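PDB 2PBZ: 5-formaminoimidazole-4-carboxamide-1-(Beta)-D-ribofuranosyl 5'-monophosphate synthetase from Thermococcus kodakarensis, which probably catalyses an ATP-dependent, carbon-nitrogen bond-forming ligation in purine (IMP) biosynthesis. Local coordinates for residues I8-S13 / V71-I76; E77-A82 / G88-L93. All coordinates share one frame; numbering follows the deposited sequence.

Overall arrangement
Both contacts lie in the N-terminal, probably Rossmann-like part of the chain, and their centres are about 13 Å apart. They follow in series: contact 1 joins the loop between strand 5-8 and helix 13-22 to the end of helix 70-73, and contact 2 folds the loop ahead of helix 99-109 back onto helix 76-80. The two short helices are consecutive, and packing of Ile-79 against the backbone of Leu-74 and Val-71 makes the contacts touch. Together they tie an edge strand of the three-stranded parallel sheet, through the helix pair, to a loop whose Phe-92 packs on helix 224-241. Both lie away from the nucleotide, the side chains of Ser-10 and Leu-93 each about 13 Å from a bound ATP.

Contact 1. Residues I8-S13 / V71-I76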
loop_
_atom_site.group_PDB
_atom_site.type_symbol
_atom_site.label_atom_id
_atom_site.label_comp_id
_atom_site.label_asym_id
_atom_site.label_seq_id
_atom_site.Cartn_x
_atom_site.Cartn_y
_atom_site.Cartn_z
ATOM N N ILE A 8 -4.948 -25.203 7.067
ATOM C CA ILE A 8 -4.149 -25.599 5.918
ATOM C C ILE A 8 -3.131 -24.520 5.538
ATOM O O ILE A 8 -3.399 -23.333 5.655
ATOM C CB ILE A 8 -5.053 -25.909 4.708
ATOM C CG1 ILE A 8 -5.824 -27.202 4.962
ATOM C CG2 ILE A 8 -4.232 -26.017 3.434
ATOM C CD1 ILE A 8 -6.814 -27.544 3.871
ATOM N N ALA A 9 -1.961 -24.949 5.083
ATOM C CA ALA A 9 -0.902 -24.031 4.690
ATOM C C ALA A 9 -1.056 -23.485 3.279
ATOM O O ALA A 9 -0.626 -24.103 2.306
ATOM C CB ALA A 9 0.432 -24.706 4.822
ATOM N N SER A 10 -1.673 -22.310 3.180
ATOM C CA SER A 10 -1.902 -21.637 1.909
ATOM C C SER A 10 -2.933 -20.555 2.151
ATOM O O SER A 10 -3.422 -20.394 3.272
ATOM C CB SER A 10 -2.440 -22.603 0.865
ATOM O OG SER A 10 -3.707 -23.091 1.261
ATOM N N HIS A 11 -3.256 -19.823 1.088
ATOM C CA HIS A 11 -4.228 -18.735 1.141
ATOM C C HIS A 11 -3.887 -17.619 2.144
ATOM O O HIS A 11 -3.394 -16.560 1.764
ATOM C CB HIS A 11 -5.623 -19.284 1.451
ATOM C CG HIS A 11 -6.708 -18.254 1.349
ATOM N ND1 HIS A 11 -7.242 -17.849 0.145
ATOM C CD2 HIS A 11 -7.320 -17.506 2.298
ATOM C CE1 HIS A 11 -8.135 -16.900 0.358
ATOM N NE2 HIS A 11 -8.202 -16.673 1.656
ATOM N N SER A 12 -4.160 -17.857 3.418
ATOM C CA SER A 12 -3.899 -16.859 4.442
ATOM C C SER A 12 -3.546 -17.475 5.786
ATOM O O SER A 12 -3.882 -16.920 6.823
ATOM C CB SER A 12 -5.134 -15.979 4.602
ATOM O OG SER A 12 -6.251 -16.770 4.937
ATOM N N SER A 13 -2.870 -18.621 5.760
ATOM C CA SER A 13 -2.483 -19.307 6.977
ATOM C C SER A 13 -1.406 -18.572 7.746
ATOM O O SER A 13 -1.282 -18.756 8.957
ATOM C CB SER A 13 -2.007 -20.725 6.666
ATOM O OG SER A 13 -0.836 -20.739 5.866
ATOM N N VAL A 71 -12.252 -25.697 0.227
ATOM C CA VAL A 71 -13.144 -26.433 -0.658
ATOM C C VAL A 71 -12.348 -27.046 -1.806
ATOM O O VAL A 71 -12.686 -28.119 -2.320
ATOM C CB VAL A 71 -14.252 -25.514 -1.215
ATOM C CG1 VAL A 71 -15.118 -26.286 -2.217
ATOM C CG2 VAL A 71 -15.100 -24.970 -0.055
ATOM N N ALA A 72 -11.281 -26.364 -2.196
ATOM C CA ALA A 72 -10.452 -26.845 -3.281
ATOM C C ALA A 72 -9.599 -28.028 -2.798
ATOM O O ALA A 72 -9.132 -28.836 -3.601
ATOM C CB ALA A 72 -9.570 -25.702 -3.800
ATOM N N TYR A 73 -9.412 -28.126 -1.483
ATOM C CA TYR A 73 -8.624 -29.209 -0.878
ATOM C C TYR A 73 -9.555 -30.262 -0.290
ATOM O O TYR A 73 -9.175 -31.420 -0.109
ATOM C CB TYR A 73 -7.743 -28.687 0.261
ATOM C CG TYR A 73 -6.402 -28.116 -0.143
ATOM C CD1 TYR A 73 -6.070 -26.805 0.163
ATOM C CD2 TYR A 73 -5.442 -28.906 -0.783
ATOM C CE1 TYR A 73 -4.814 -26.283 -0.153
ATOM C CE2 TYR A 73 -4.170 -28.393 -1.108
ATOM C CZ TYR A 73 -3.865 -27.076 -0.787
ATOM O OH TYR A 73 -2.621 -26.550 -1.074
ATOM N N LEU A 74 -10.771 -29.843 0.027
ATOM C CA LEU A 74 -11.756 -30.736 0.615
ATOM C C LEU A 74 -13.125 -30.329 0.070
ATOM O O LEU A 74 -13.442 -29.131 -0.015
ATOM C CB LEU A 74 -11.752 -30.580 2.138
ATOM C CG LEU A 74 -10.409 -30.264 2.794
ATOM C CD1 LEU A 74 -10.644 -29.619 4.154
ATOM C CD2 LEU A 74 -9.564 -31.531 2.900
ATOM N N GLY A 75 -13.947 -31.303 -0.299
ATOM C CA GLY A 75 -15.254 -30.933 -0.809
ATOM C C GLY A 75 -16.078 -30.189 0.229
ATOM O O GLY A 75 -15.708 -30.117 1.402
ATOM N N ILE A 76 -17.207 -29.642 -0.210
ATOM C CA ILE A 76 -18.117 -28.921 0.679
ATOM C C ILE A 76 -18.817 -29.913 1.616
ATOM O O ILE A 76 -19.112 -29.593 2.781
ATOM C CB ILE A 76 -19.171 -28.169 -0.141
ATOM C CG1 ILE A 76 -18.473 -27.398 -1.266
ATOM C CG2 ILE A 76 -19.944 -27.227 0.755
ATOM C CD1 ILE A 76 -19.413 -26.568 -2.140
#
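Ile-8 crosses the ring of Tyr-73 obliquely, with both of its branches against the CD1-CE1 side. CG2 makes the nearest approach, 3.6 Å from Tyr-73 CE1, while Ile-8 CD1 reaches back toward the root of the ring and stands 3.9 Å from Tyr-73 CB. With chi1 at -70°, Ile-8 CG2 lies anti to its backbone N and CG1 beside it, which brings both branches to the same side of the ring plane. Ser-10 meets the same ring differently: its OG lies in the ring plane, at the edge, 3.7 Å from Tyr-73 CE1, while its hydrogen-bonding partner is Ser-69. Leu-74 adds a looser touch, its CD1 being 4.4 Å from Ile-8 CD1. Replacing Ile-8 by an alanine would probably open a gap beside the tyrosine ring and leave it freer to shift. The loop belongs to the beta-alpha-beta unit of strand 5-8, helix 13-22 and strand 27-31; at the start of that helix, Ser-13 OG is hydrogen-bonded to Glu-221 of the second subunit. Across the contact the join is apolar, with a serine hydroxyl at the ring edge, while the Ser-10 to Ser-69 bond supplies a polar tie just before helix 70-73.

Contact 2. Residues E77-A82 / G88-L93; sequences EAIEKA and GNRRFL
Arg-90 and Arg-91 both give their backbone N-H groups to Asn-89 OD1, at 2.6 Å from Arg-90 N and 2.7 Å from Arg-91 N; Phe-92 N adds a weak third bond. The Arg-90 N-H comes in the plane of the amide carbonyl, that of Arg-91 tilted 25° from it. The bond from Arg-91 closes an Asx turn in the backbone from which Arg-90 reaches across to helix 76-80. The Arg-90 CG is anti to its backbone N (chi1 -173°), and a bend at chi3 brings the guanidinium among the carbonyl oxygens at the end of that helix. Arg-90 NH2 donates to Glu-80 O at 3.0 Å, nearly straight at 167°; the acceptor lies at the edge of the guanidinium, close to its plane, although the donor stands well above the plane of the carbonyl. Ala-82 O is also near, 3.1 Å from Arg-90 NH2. Ile-79 O sits over one face of the Arg-90 guanidinium; though it is 2.8 Å from Arg-90 NE, the angle is too poor for a hydrogen bond. Lower on the chain, Arg-90 CG packs 3.9 Å from Ile-79 CG2, and the same methyl meets Leu-93 CD1 at 4.0 Å, the isoleucine and leucine crossing at about a right angle. Phe-86 makes a cation-pi contact with Arg-90. The carboxylate of Glu-80 stays apart from the Arg-91 guanidinium, with a weak, long ion pair to Lys-94. Carbonyls at the C-terminal end of helix 76-80 thus gather round one positive group, which is likely to offset their partial negative charge while fastening the loop to the helix.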
loop_
_atom_site.group_PDB
_atom_site.type_symbol
_atom_site.label_atom_id
_atom_site.label_comp_id
_atom_site.label_asym_id
_atom_site.label_seq_id
_atom_site.Cartn_x
_atom_site.Cartn_y
_atom_site.Cartn_z
ATOM N N GLU A 77 -19.081 -31.109 1.089
ATOM C CA GLU A 77 -19.733 -32.196 1.819
ATOM C C GLU A 77 -18.921 -32.599 3.042
ATOM O O GLU A 77 -19.417 -32.604 4.183
ATOM C CB GLU A 77 -19.872 -33.449 0.935
ATOM C CG GLU A 77 -20.786 -33.337 -0.278
ATOM C CD GLU A 77 -20.340 -32.280 -1.266
ATOM O OE1 GLU A 77 -19.115 -32.180 -1.544
ATOM O OE2 GLU A 77 -21.231 -31.562 -1.772
ATOM N N ALA A 78 -17.671 -32.967 2.776
ATOM C CA ALA A 78 -16.755 -33.407 3.808
ATOM C C ALA A 78 -16.664 -32.419 4.960
ATOM O O ALA A 78 -16.701 -32.806 6.133
ATOM C CB ALA A 78 -15.365 -33.648 3.198
ATOM N N ILE A 79 -16.578 -31.139 4.619
ATOM C CA ILE A 79 -16.454 -30.071 5.615
ATOM C C ILE A 79 -17.696 -29.911 6.489
ATOM O O ILE A 79 -17.592 -29.790 7.721
ATOM C CB ILE A 79 -16.139 -28.727 4.930
ATOM C CG1 ILE A 79 -14.768 -28.828 4.236
ATOM C CG2 ILE A 79 -16.146 -27.600 5.941
ATOM C CD1 ILE A 79 -14.537 -27.780 3.196
ATOM N N GLU A 80 -18.872 -29.897 5.859
ATOM C CA GLU A 80 -20.108 -29.752 6.618
ATOM C C GLU A 80 -20.349 -30.943 7.530
ATOM O O GLU A 80 -21.018 -30.806 8.556
ATOM C CB GLU A 80 -21.289 -29.552 5.685
ATOM C CG GLU A 80 -21.464 -28.097 5.250
ATOM C CD GLU A 80 -22.377 -27.953 4.040
ATOM O OE1 GLU A 80 -23.595 -28.160 4.195
ATOM O OE2 GLU A 80 -21.874 -27.652 2.933
ATOM N N LYS A 81 -19.793 -32.097 7.173
ATOM C CA LYS A 81 -19.950 -33.292 7.992
ATOM C C LYS A 81 -18.644 -33.619 8.715
ATOM O O LYS A 81 -18.523 -34.678 9.346
ATOM C CB LYS A 81 -20.366 -34.487 7.130
ATOM C CG LYS A 81 -19.261 -35.016 6.259
ATOM C CD LYS A 81 -19.752 -36.064 5.280
ATOM C CE LYS A 81 -18.635 -36.462 4.318
ATOM N NZ LYS A 81 -19.156 -37.165 3.105
ATOM N N ALA A 82 -17.664 -32.717 8.611
ATOM C CA ALA A 82 -16.371 -32.914 9.259
ATOM C C ALA A 82 -16.509 -33.051 10.778
ATOM O O ALA A 82 -17.439 -32.520 11.386
ATOM C CB ALA A 82 -15.422 -31.761 8.917
ATOM N N GLY A 88 -16.218 -20.109 13.428
ATOM C CA GLY A 88 -17.322 -19.409 12.772
ATOM C C GLY A 88 -18.218 -20.124 11.771
ATOM O O GLY A 88 -17.865 -20.286 10.604
ATOM N N ASN A 89 -19.412 -20.494 12.211
ATOM C CA ASN A 89 -20.366 -21.213 11.370
ATOM C C ASN A 89 -19.586 -22.278 10.625
ATOM O O ASN A 89 -18.612 -22.808 11.172
ATOM C CB ASN A 89 -21.077 -20.296 10.387
ATOM C CG ASN A 89 -22.435 -20.865 9.934
ATOM O OD1 ASN A 89 -22.527 -22.006 9.483
ATOM N ND2 ASN A 89 -23.484 -20.065 10.050
ATOM N N ARG A 90 -19.989 -22.589 9.400
ATOM C CA ARG A 90 -19.312 -23.624 8.629
ATOM C C ARG A 90 -20.231 -24.007 7.500
ATOM O O ARG A 90 -19.803 -24.499 6.459
ATOM C CB ARG A 90 -19.024 -24.862 9.496
ATOM C CG ARG A 90 -18.173 -25.910 8.787
ATOM C CD ARG A 90 -17.657 -26.988 9.732
ATOM N NE ARG A 90 -18.527 -28.157 9.861
ATOM C CZ ARG A 90 -18.455 -29.011 10.877
ATOM N NH1 ARG A 90 -17.554 -28.802 11.836
ATOM N NH2 ARG A 90 -19.277 -30.061 10.941
ATOM N N ARG A 91 -21.520 -23.783 7.722
ATOM C CA ARG A 91 -22.498 -24.081 6.700
ATOM C C ARG A 91 -22.496 -22.903 5.740
ATOM O O ARG A 91 -22.951 -23.013 4.598
ATOM C CB ARG A 91 -23.877 -24.288 7.324
ATOM C CG ARG A 91 -24.176 -25.760 7.669
ATOM C CD ARG A 91 -24.050 -26.040 9.148
ATOM N NE ARG A 91 -24.851 -25.100 9.921
ATOM C CZ ARG A 91 -24.709 -24.909 11.228
ATOM N NH1 ARG A 91 -23.800 -25.607 11.914
ATOM N NH2 ARG A 91 -25.445 -23.993 11.841
ATOM N N PHE A 92 -21.956 -21.786 6.221
ATOM C CA PHE A 92 -21.848 -20.550 5.452
ATOM C C PHE A 92 -20.819 -20.648 4.328
ATOM O O PHE A 92 -21.029 -20.142 3.236
ATOM C CB PHE A 92 -21.486 -19.413 6.414
ATOM C CG PHE A 92 -21.269 -18.077 5.749
ATOM C CD1 PHE A 92 -22.139 -17.613 4.761
ATOM C CD2 PHE A 92 -20.225 -17.250 6.160
ATOM C CE1 PHE A 92 -21.969 -16.334 4.198
ATOM C CE2 PHE A 92 -20.050 -15.979 5.605
ATOM C CZ PHE A 92 -20.922 -15.519 4.623
ATOM N N LEU A 93 -19.709 -21.316 4.605
ATOM C CA LEU A 93 -18.643 -21.471 3.635
ATOM C C LEU A 93 -19.078 -21.801 2.208
ATOM O O LEU A 93 -18.388 -21.438 1.256
ATOM C CB LEU A 93 -17.666 -22.542 4.117
ATOM C CG LEU A 93 -17.042 -22.301 5.494
ATOM C CD1 LEU A 93 -16.447 -23.596 6.015
ATOM C CD2 LEU A 93 -16.000 -21.197 5.402
#